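Local structure of putative lipoprotein (Parabacteroides distasonis ATCC 8503, 3JX8) at residues E35-I49 with P86-L98. The protein is of unknown function but is a putative lipoprotein with an adhesin-like beta-solenoid domain, and may take part in cell adhesion or lipid binding. Numbering follows the deposited sequence. Where two conformers were deposited one is given.
Sequences EYEQSDKAPYLSVTI and PTVYKIKSNSKEL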
ATOM      1  N   GLU A  35      -0.628  26.256  -8.744  1.00 25.65           N
ATOM      2  CA  GLU A  35       0.373  26.952  -7.935  1.00 26.06           C
ATOM      3  C   GLU A  35      -0.239  27.492  -6.657  1.00 24.61           C
ATOM      4  O   GLU A  35      -1.195  28.275  -6.708  1.00 24.11           O
ATOM      5  CB  GLU A  35       0.919  28.151  -8.683  1.00 27.02           C
ATOM      6  CG  GLU A  35       1.732  27.820  -9.865  1.00 31.77           C
ATOM      7  CD  GLU A  35       2.188  29.074 -10.597  1.00 39.23           C
ATOM      8  OE1 GLU A  35       1.942  30.220 -10.097  1.00 45.65           O
ATOM      9  OE2 GLU A  35       2.806  28.907 -11.669  1.00 43.34           O
ATOM     10  N   TYR A  36       0.333  27.105  -5.521  1.00 23.88           N
ATOM     11  CA  TYR A  36      -0.178  27.512  -4.220  1.00 23.77           C
ATOM     12  C   TYR A  36       0.944  28.159  -3.433  1.00 24.79           C
ATOM     13  O   TYR A  36       2.116  27.817  -3.607  1.00 25.74           O
ATOM     14  CB  TYR A  36      -0.768  26.316  -3.436  1.00 23.21           C
ATOM     15  CG  TYR A  36      -1.116  26.680  -2.004  1.00 21.79           C
ATOM     16  CD1 TYR A  36      -2.332  27.259  -1.690  1.00 22.10           C
ATOM     17  CD2 TYR A  36      -0.200  26.495  -0.978  1.00 22.75           C
ATOM     18  CE1 TYR A  36      -2.625  27.639  -0.395  1.00 22.44           C
ATOM     19  CE2 TYR A  36      -0.478  26.876   0.310  1.00 22.45           C
ATOM     20  CZ  TYR A  36      -1.700  27.444   0.599  1.00 23.22           C
ATOM     21  OH  TYR A  36      -1.981  27.850   1.895  1.00 25.68           O
ATOM     22  N   GLU A  37       0.579  29.102  -2.576  1.00 25.70           N
ATOM     23  CA  GLU A  37       1.488  29.652  -1.570  1.00 26.29           C
ATOM     24  C   GLU A  37       0.730  29.963  -0.294  1.00 26.18           C
ATOM     25  O   GLU A  37      -0.454  30.282  -0.319  1.00 25.93           O
ATOM     26  CB  GLU A  37       2.170  30.951  -2.039  1.00 26.36           C
ATOM     27  CG  GLU A  37       2.957  30.867  -3.365  1.00 28.20           C
ATOM     28  CD  GLU A  37       4.186  29.927  -3.355  1.00 28.69           C
ATOM     29  OE1 GLU A  37       4.706  29.564  -2.274  1.00 30.42           O
ATOM     30  OE2 GLU A  37       4.657  29.561  -4.462  1.00 29.23           O
ATOM     31  N   GLN A  38       1.421  29.861   0.827  1.00 26.27           N
ATOM     32  CA  GLN A  38       0.895  30.393   2.064  1.00 26.93           C
ATOM     33  C   GLN A  38       1.183  31.887   2.020  1.00 27.57           C
ATOM     34  O   GLN A  38       2.243  32.288   1.540  1.00 28.08           O
ATOM     35  CB  GLN A  38       1.558  29.738   3.275  1.00 26.73           C
ATOM     36  CG  GLN A  38       1.184  28.261   3.435  1.00 25.96           C
ATOM     37  CD  GLN A  38       1.709  27.639   4.711  1.00 25.96           C
ATOM     38  OE1 GLN A  38       1.218  26.587   5.147  1.00 23.53           O
ATOM     39  NE2 GLN A  38       2.715  28.281   5.322  1.00 25.23           N
ATOM     40  N   SER A  39       0.244  32.697   2.496  1.00 28.14           N
ATOM     41  CA  SER A  39       0.379  34.164   2.466  1.00 28.80           C
ATOM     42  C   SER A  39      -0.558  34.827   3.466  1.00 29.64           C
ATOM     43  O   SER A  39      -1.652  34.349   3.722  1.00 29.34           O
ATOM     44  CB  SER A  39       0.093  34.690   1.047  1.00 28.71           C
ATOM     45  OG  SER A  39      -0.148  36.088   0.989  1.00 28.54           O
ATOM     46  N   ASP A  40      -0.105  35.936   4.036  1.00 31.72           N
ATOM     47  CA  ASP A  40      -0.945  36.770   4.904  1.00 33.14           C
ATOM     48  C   ASP A  40      -1.811  37.753   4.133  1.00 32.54           C
ATOM     49  O   ASP A  40      -2.653  38.404   4.736  1.00 32.15           O
ATOM     50  CB  ASP A  40      -0.113  37.513   5.939  1.00 34.13           C
ATOM     51  CG  ASP A  40       0.486  36.574   6.971  1.00 39.27           C
ATOM     52  OD1 ASP A  40      -0.209  35.602   7.409  1.00 45.34           O
ATOM     53  OD2 ASP A  40       1.669  36.799   7.333  1.00 45.86           O
ATOM     54  N   LYS A  41      -1.620  37.848   2.819  1.00 31.83           N
ATOM     55  CA  LYS A  41      -2.548  38.602   1.998  1.00 31.80           C
ATOM     56  C   LYS A  41      -3.911  37.936   2.033  1.00 30.95           C
ATOM     57  O   LYS A  41      -4.070  36.798   2.492  1.00 30.84           O
ATOM     58  CB  LYS A  41      -2.090  38.644   0.545  1.00 32.41           C
ATOM     59  CG  LYS A  41      -0.791  39.386   0.304  1.00 34.75           C
ATOM     60  CD  LYS A  41      -0.337  39.240  -1.153  1.00 38.23           C
ATOM     61  CE  LYS A  41       0.875  40.152  -1.453  1.00 41.88           C
ATOM     62  NZ  LYS A  41       1.800  39.600  -2.526  1.00 44.91           N
ATOM     63  N   ALA A  42      -4.894  38.651   1.519  1.00 29.75           N
ATOM     64  CA  ALA A  42      -6.240  38.123   1.385  1.00 29.34           C
ATOM     65  C   ALA A  42      -6.232  36.778   0.648  1.00 28.64           C
ATOM     66  O   ALA A  42      -5.447  36.573  -0.276  1.00 28.85           O
ATOM     67  CB  ALA A  42      -7.122  39.134   0.633  1.00 28.39           C
ATOM     68  N   PRO A  43      -7.102  35.859   1.049  1.00 28.23           N
ATOM     69  CA  PRO A  43      -7.156  34.597   0.302  1.00 28.24           C
ATOM     70  C   PRO A  43      -7.594  34.849  -1.147  1.00 28.14           C
ATOM     71  O   PRO A  43      -8.413  35.737  -1.416  1.00 28.78           O
ATOM     72  CB  PRO A  43      -8.169  33.765   1.073  1.00 28.35           C
ATOM     73  CG  PRO A  43      -9.045  34.758   1.730  1.00 29.02           C
ATOM     74  CD  PRO A  43      -8.189  35.976   2.030  1.00 28.31           C
ATOM     75  N   TYR A  44      -7.007  34.104  -2.069  1.00 27.57           N
ATOM     76  CA  TYR A  44      -7.161  34.389  -3.484  1.00 27.23           C
ATOM     77  C   TYR A  44      -7.290  33.113  -4.272  1.00 26.78           C
ATOM     78  O   TYR A  44      -6.608  32.145  -3.969  1.00 26.93           O
ATOM     79  CB  TYR A  44      -5.931  35.150  -3.975  1.00 27.28           C
ATOM     80  CG  TYR A  44      -5.927  35.445  -5.464  1.00 27.37           C
ATOM     81  CD1 TYR A  44      -6.651  36.511  -5.982  1.00 28.23           C
ATOM     82  CD2 TYR A  44      -5.180  34.675  -6.339  1.00 26.40           C
ATOM     83  CE1 TYR A  44      -6.639  36.786  -7.329  1.00 28.99           C
ATOM     84  CE2 TYR A  44      -5.163  34.936  -7.678  1.00 28.09           C
ATOM     85  CZ  TYR A  44      -5.887  36.000  -8.173  1.00 29.69           C
ATOM     86  OH  TYR A  44      -5.870  36.265  -9.521  1.00 30.70           O
ATOM     87  N   LEU A  45      -8.169  33.114  -5.264  1.00 25.96           N
ATOM     88  CA  LEU A  45      -8.265  32.006  -6.188  1.00 25.61           C
ATOM     89  C   LEU A  45      -8.496  32.503  -7.593  1.00 25.68           C
ATOM     90  O   LEU A  45      -9.419  33.277  -7.855  1.00 25.12           O
ATOM     91  CB  LEU A  45      -9.407  31.067  -5.826  1.00 25.29           C
ATOM     92  CG  LEU A  45      -9.672  29.903  -6.789  1.00 25.50           C
ATOM     93  CD1 LEU A  45      -8.439  28.959  -6.975  1.00 21.90           C
ATOM     94  CD2 LEU A  45     -10.932  29.151  -6.357  1.00 23.48           C
ATOM     95  N   SER A  46      -7.695  31.978  -8.503  1.00 25.59           N
ATOM     96  CA  SER A  46      -7.877  32.197  -9.918  1.00 25.63           C
ATOM     97  C   SER A  46      -7.757  30.865 -10.667  1.00 24.62           C
ATOM     98  O   SER A  46      -6.856  30.088 -10.388  1.00 24.85           O
ATOM     99  CB  SER A  46      -6.801  33.173 -10.404  1.00 25.60           C
ATOM    100  OG  SER A  46      -6.717  33.172 -11.815  1.00 27.58           O
ATOM    101  N   VAL A  47      -8.644  30.638 -11.631  1.00 23.84           N
ATOM    102  CA  VAL A  47      -8.666  29.415 -12.442  1.00 23.24           C
ATOM    103  C   VAL A  47      -8.767  29.806 -13.918  1.00 23.74           C
ATOM    104  O   VAL A  47      -9.618  30.630 -14.299  1.00 23.57           O
ATOM    105  CB  VAL A  47      -9.877  28.516 -12.101  1.00 22.95           C
ATOM    106  CG1 VAL A  47      -9.913  27.279 -13.026  1.00 21.27           C
ATOM    107  CG2 VAL A  47      -9.876  28.120 -10.626  1.00 21.14           C
ATOM    108  N   THR A  48      -7.905  29.208 -14.736  1.00 23.56           N
ATOM    109  CA  THR A  48      -7.919  29.374 -16.169  1.00 23.40           C
ATOM    110  C   THR A  48      -8.176  28.007 -16.809  1.00 24.19           C
ATOM    111  O   THR A  48      -7.415  27.051 -16.607  1.00 24.61           O
ATOM    112  CB  THR A  48      -6.590  29.926 -16.661  1.00 23.50           C
ATOM    113  OG1 THR A  48      -6.322  31.175 -16.009  1.00 23.14           O
ATOM    114  CG2 THR A  48      -6.592  30.114 -18.203  1.00 21.51           C
ATOM    115  N   ILE A  49      -9.245  27.909 -17.590  1.00 24.17           N
ATOM    116  CA  ILE A  49      -9.571  26.662 -18.287  1.00 23.81           C
ATOM    117  C   ILE A  49     -10.404  27.026 -19.521  1.00 24.84           C
ATOM    118  O   ILE A  49     -10.969  28.146 -19.593  1.00 25.47           O
ATOM    119  CB  ILE A  49     -10.320  25.667 -17.315  1.00 23.74           C
ATOM    120  CG1 ILE A  49     -10.244  24.219 -17.833  1.00 23.12           C
ATOM    121  CG2 ILE A  49     -11.783  26.098 -17.041  1.00 20.75           C
ATOM    122  CD1 ILE A  49     -10.604  23.169 -16.777  1.00 17.59           C
ATOM    123  N   PRO A  86      -9.138  19.509 -20.929  1.00 26.38           N
ATOM    124  CA  PRO A  86      -8.822  20.898 -21.228  1.00 26.45           C
ATOM    125  C   PRO A  86      -7.662  21.035 -22.191  1.00 26.00           C
ATOM    126  O   PRO A  86      -6.848  20.134 -22.293  1.00 25.56           O
ATOM    127  CB  PRO A  86      -8.451  21.486 -19.857  1.00 26.32           C
ATOM    128  CG  PRO A  86      -8.092  20.362 -19.035  1.00 26.79           C
ATOM    129  CD  PRO A  86      -8.859  19.188 -19.522  1.00 26.54           C
ATOM    130  N   THR A  87      -7.620  22.150 -22.918  1.00 25.76           N
ATOM    131  CA  THR A  87      -6.451  22.509 -23.706  1.00 25.54           C
ATOM    132  C   THR A  87      -5.491  23.332 -22.838  1.00 25.60           C
ATOM    133  O   THR A  87      -4.314  23.369 -23.121  1.00 26.09           O
ATOM    134  CB  THR A  87      -6.822  23.250 -25.002  1.00 25.74           C
ATOM    135  OG1 THR A  87      -7.459  24.487 -24.703  1.00 25.04           O
ATOM    136  CG2 THR A  87      -7.759  22.399 -25.855  1.00 24.75           C
ATOM    137  N   VAL A  88      -5.986  23.942 -21.761  1.00 25.35           N
ATOM    138  CA  VAL A  88      -5.167  24.737 -20.833  1.00 25.28           C
ATOM    139  C   VAL A  88      -5.868  24.609 -19.501  1.00 24.43           C
ATOM    140  O   VAL A  88      -7.089  24.674 -19.461  1.00 23.97           O
ATOM    141  CB  VAL A  88      -5.207  26.269 -21.167  1.00 26.15           C
ATOM    142  CG1 VAL A  88      -4.290  27.057 -20.216  1.00 26.29           C
ATOM    143  CG2 VAL A  88      -4.809  26.529 -22.575  1.00 28.89           C
ATOM    144  N   TYR A  89      -5.131  24.443 -18.413  1.00 24.13           N
ATOM    145  CA  TYR A  89      -5.756  24.340 -17.095  1.00 23.93           C
ATOM    146  C   TYR A  89      -4.737  24.722 -16.045  1.00 24.19           C
ATOM    147  O   TYR A  89      -3.788  23.980 -15.798  1.00 23.22           O
ATOM    148  CB  TYR A  89      -6.332  22.941 -16.883  1.00 24.29           C
ATOM    149  CG  TYR A  89      -7.210  22.740 -15.661  1.00 25.43           C
ATOM    150  CD1 TYR A  89      -7.684  23.809 -14.885  1.00 25.08           C
ATOM    151  CD2 TYR A  89      -7.604  21.459 -15.296  1.00 25.85           C
ATOM    152  CE1 TYR A  89      -8.487  23.584 -13.773  1.00 24.88           C
ATOM    153  CE2 TYR A  89      -8.430  21.243 -14.192  1.00 26.49           C
ATOM    154  CZ  TYR A  89      -8.855  22.301 -13.437  1.00 25.83           C
ATOM    155  OH  TYR A  89      -9.677  22.067 -12.367  1.00 25.33           O
ATOM    156  N   LYS A  90      -4.918  25.923 -15.484  1.00 24.13           N
ATOM    157  CA  LYS A  90      -3.992  26.513 -14.530  1.00 24.33           C
ATOM    158  C   LYS A  90      -4.793  27.045 -13.359  1.00 24.66           C
ATOM    159  O   LYS A  90      -5.890  27.628 -13.547  1.00 25.28           O
ATOM    160  CB  LYS A  90      -3.218  27.662 -15.157  1.00 24.46           C
ATOM    161  CG  LYS A  90      -2.322  27.239 -16.287  1.00 26.73           C
ATOM    162  CD  LYS A  90      -1.406  28.370 -16.801  1.00 28.86           C
ATOM    163  CE  LYS A  90      -2.117  29.326 -17.712  1.00 30.25           C
ATOM    164  NZ  LYS A  90      -1.230  30.457 -18.140  1.00 28.95           N
ATOM    165  N   ILE A  91      -4.251  26.858 -12.160  1.00 23.62           N
ATOM    166  CA  ILE A  91      -4.880  27.339 -10.954  1.00 23.09           C
ATOM    167  C   ILE A  91      -3.815  28.085 -10.144  1.00 23.76           C
ATOM    168  O   ILE A  91      -2.680  27.610 -10.004  1.00 24.33           O
ATOM    169  CB  ILE A  91      -5.431  26.174 -10.096  1.00 23.11           C
ATOM    170  CG1 ILE A  91      -6.420  25.335 -10.922  1.00 21.63           C
ATOM    171  CG2 ILE A  91      -6.052  26.723  -8.781  1.00 21.05           C
ATOM    172  CD1 ILE A  91      -6.819  23.975 -10.301  1.00 20.27           C
ATOM    173  N   LYS A  92      -4.165  29.263  -9.642  1.00 23.54           N
ATOM    174  CA  LYS A  92      -3.301  29.980  -8.711  0.50 23.90           C
ATOM    175  C   LYS A  92      -4.120  30.295  -7.468  1.00 23.48           C
ATOM    176  O   LYS A  92      -5.247  30.810  -7.556  1.00 22.97           O
ATOM    177  CB  LYS A  92      -2.740  31.250  -9.346  0.50 24.28           C
ATOM    178  CG  LYS A  92      -1.752  30.972 -10.466  0.50 25.57           C
ATOM    179  CD  LYS A  92      -0.990  32.213 -10.861  0.50 27.40           C
ATOM    180  CE  LYS A  92       0.011  31.902 -11.966  0.50 28.85           C
ATOM    181  NZ  LYS A  92       1.093  32.929 -12.001  0.50 30.23           N
ATOM    182  N   SER A  93      -3.583  29.967  -6.302  1.00 22.72           N
ATOM    183  CA  SER A  93      -4.332  30.271  -5.084  1.00 22.50           C
ATOM    184  C   SER A  93      -3.406  30.473  -3.916  1.00 22.55           C
ATOM    185  O   SER A  93      -2.267  30.022  -3.948  1.00 22.73           O
ATOM    186  CB  SER A  93      -5.361  29.166  -4.784  1.00 22.45           C
ATOM    187  OG  SER A  93      -6.286  29.561  -3.787  1.00 20.84           O
ATOM    188  N   ASN A  94      -3.896  31.179  -2.905  1.00 22.58           N
ATOM    189  CA  ASN A  94      -3.205  31.291  -1.645  1.00 23.05           C
ATOM    190  C   ASN A  94      -4.149  31.367  -0.448  1.00 23.41           C
ATOM    191  O   ASN A  94      -5.340  31.695  -0.578  1.00 24.02           O
ATOM    192  CB  ASN A  94      -2.237  32.464  -1.675  1.00 23.93           C
ATOM    193  CG  ASN A  94      -2.921  33.795  -1.939  1.00 23.69           C
ATOM    194  OD1 ASN A  94      -3.486  34.411  -1.030  1.00 25.75           O
ATOM    195  ND2 ASN A  94      -2.840  34.251  -3.167  1.00 19.43           N
ATOM    196  N   SER A  95      -3.620  31.001   0.709  1.00 23.68           N
ATOM    197  CA  SER A  95      -4.359  31.083   1.977  1.00 23.81           C
ATOM    198  C   SER A  95      -3.321  31.291   3.050  1.00 24.60           C
ATOM    199  O   SER A  95      -2.113  31.289   2.755  1.00 23.77           O
ATOM    200  CB  SER A  95      -5.167  29.818   2.264  1.00 24.00           C
ATOM    201  OG  SER A  95      -4.320  28.723   2.545  1.00 22.92           O
ATOM    202  N   LYS A  96      -3.775  31.472   4.288  1.00 25.53           N
ATOM    203  CA  LYS A  96      -2.844  31.769   5.368  1.00 26.95           C
ATOM    204  C   LYS A  96      -1.982  30.551   5.683  1.00 27.32           C
ATOM    205  O   LYS A  96      -0.786  30.687   5.908  1.00 28.07           O
ATOM    206  CB  LYS A  96      -3.584  32.281   6.604  1.00 27.76           C
ATOM    207  CG  LYS A  96      -4.518  33.505   6.305  1.00 30.82           C
ATOM    208  CD  LYS A  96      -3.931  34.855   6.699  1.00 36.01           C
ATOM    209  CE  LYS A  96      -4.544  36.087   5.931  1.00 38.02           C
ATOM    210  NZ  LYS A  96      -6.022  35.996   5.632  1.00 39.43           N
ATOM    211  N   GLU A  97      -2.569  29.357   5.640  1.00 27.65           N
ATOM    212  CA  GLU A  97      -1.854  28.130   5.999  1.00 27.82           C
ATOM    213  C   GLU A  97      -2.454  26.941   5.261  1.00 27.54           C
ATOM    214  O   GLU A  97      -3.663  26.915   5.034  1.00 27.65           O
ATOM    215  CB  GLU A  97      -2.007  27.906   7.495  1.00 27.81           C
ATOM    216  CG  GLU A  97      -1.373  26.638   8.040  1.00 30.86           C
ATOM    217  CD  GLU A  97      -1.605  26.480   9.547  1.00 34.28           C
ATOM    218  OE1 GLU A  97      -2.469  27.220  10.085  1.00 36.45           O
ATOM    219  OE2 GLU A  97      -0.938  25.623  10.180  1.00 34.05           O
ATOM    220  N   LEU A  98      -1.623  25.960   4.919  1.00 26.84           N
ATOM    221  CA  LEU A  98      -2.108  24.713   4.326  1.00 26.46           C
ATOM    222  C   LEU A  98      -1.706  23.554   5.216  1.00 26.12           C
ATOM    223  O   LEU A  98      -0.545  23.144   5.235  1.00 25.84           O
ATOM    224  CB  LEU A  98      -1.538  24.520   2.929  1.00 26.48           C
ATOM    225  CG  LEU A  98      -1.944  23.243   2.180  1.00 25.85           C
ATOM    226  CD1 LEU A  98      -3.486  23.182   1.947  1.00 24.48           C
ATOM    227  CD2 LEU A  98      -1.161  23.196   0.896  1.00 23.98           C
TER
HETATM  228  O   HOH W   1       1.499  24.346   6.626  1.00 24.20           O
HETATM  229  O   HOH W   2       1.112  33.134   5.636  1.00 40.67           O
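Strand 89-95 fills the slot between strands 35-38 and 44-49 at the N-terminal end of a beta-solenoid, consistent with a putative GIN-type adhesin head of the pectate-lyase-like clan. It runs parallel to the first and antiparallel to the second, so the loop 39-43 arches over its C-terminal end. On the parallel side Glu35 N reaches Ile91 O at 2.8 Å, and Ser39 N closes the ladder on Ser95 O. Paired bonds of Tyr44 with Asn94, Ser46 with Lys92 and Thr48 with Lys90 make the antiparallel side.

The buried face carries Tyr36, Leu45, Val47, Ile49, Tyr89 and Ile91; Tyr36 packs on Ile26, Ile91 on Phe28 and Leu45 on Leu66 of the facing strands. Ile49 extends alongside Tyr89, its CG1 anti to the backbone N (chi1 -160°), and lays CD1 over the ring centre, 3.5 Å from the centroid. Leu45 CD1 meets Ile91 CG2 at 3.7 Å. In the ladder itself Tyr44 O accepts two bonds, from Asn94 N and from Ser93 OG at 2.6 Å; the latter hydroxyl also bonds Tyr23. On the outer face, in the conformer given, Glu35 and Lys92 run side by side into a salt bridge, which the second conformer of Lys92 leaves doubtful.

Where the chain leaves the strand, Gln38 OE1 takes the Leu98 N-H (2.9 Å, 169° at the hydrogen) and a water shared with Leu98 O. Leu98 CD2 covers one face of the Tyr36 ring, whose OH meets Ser95 OG in the ring plane at 2.6 Å.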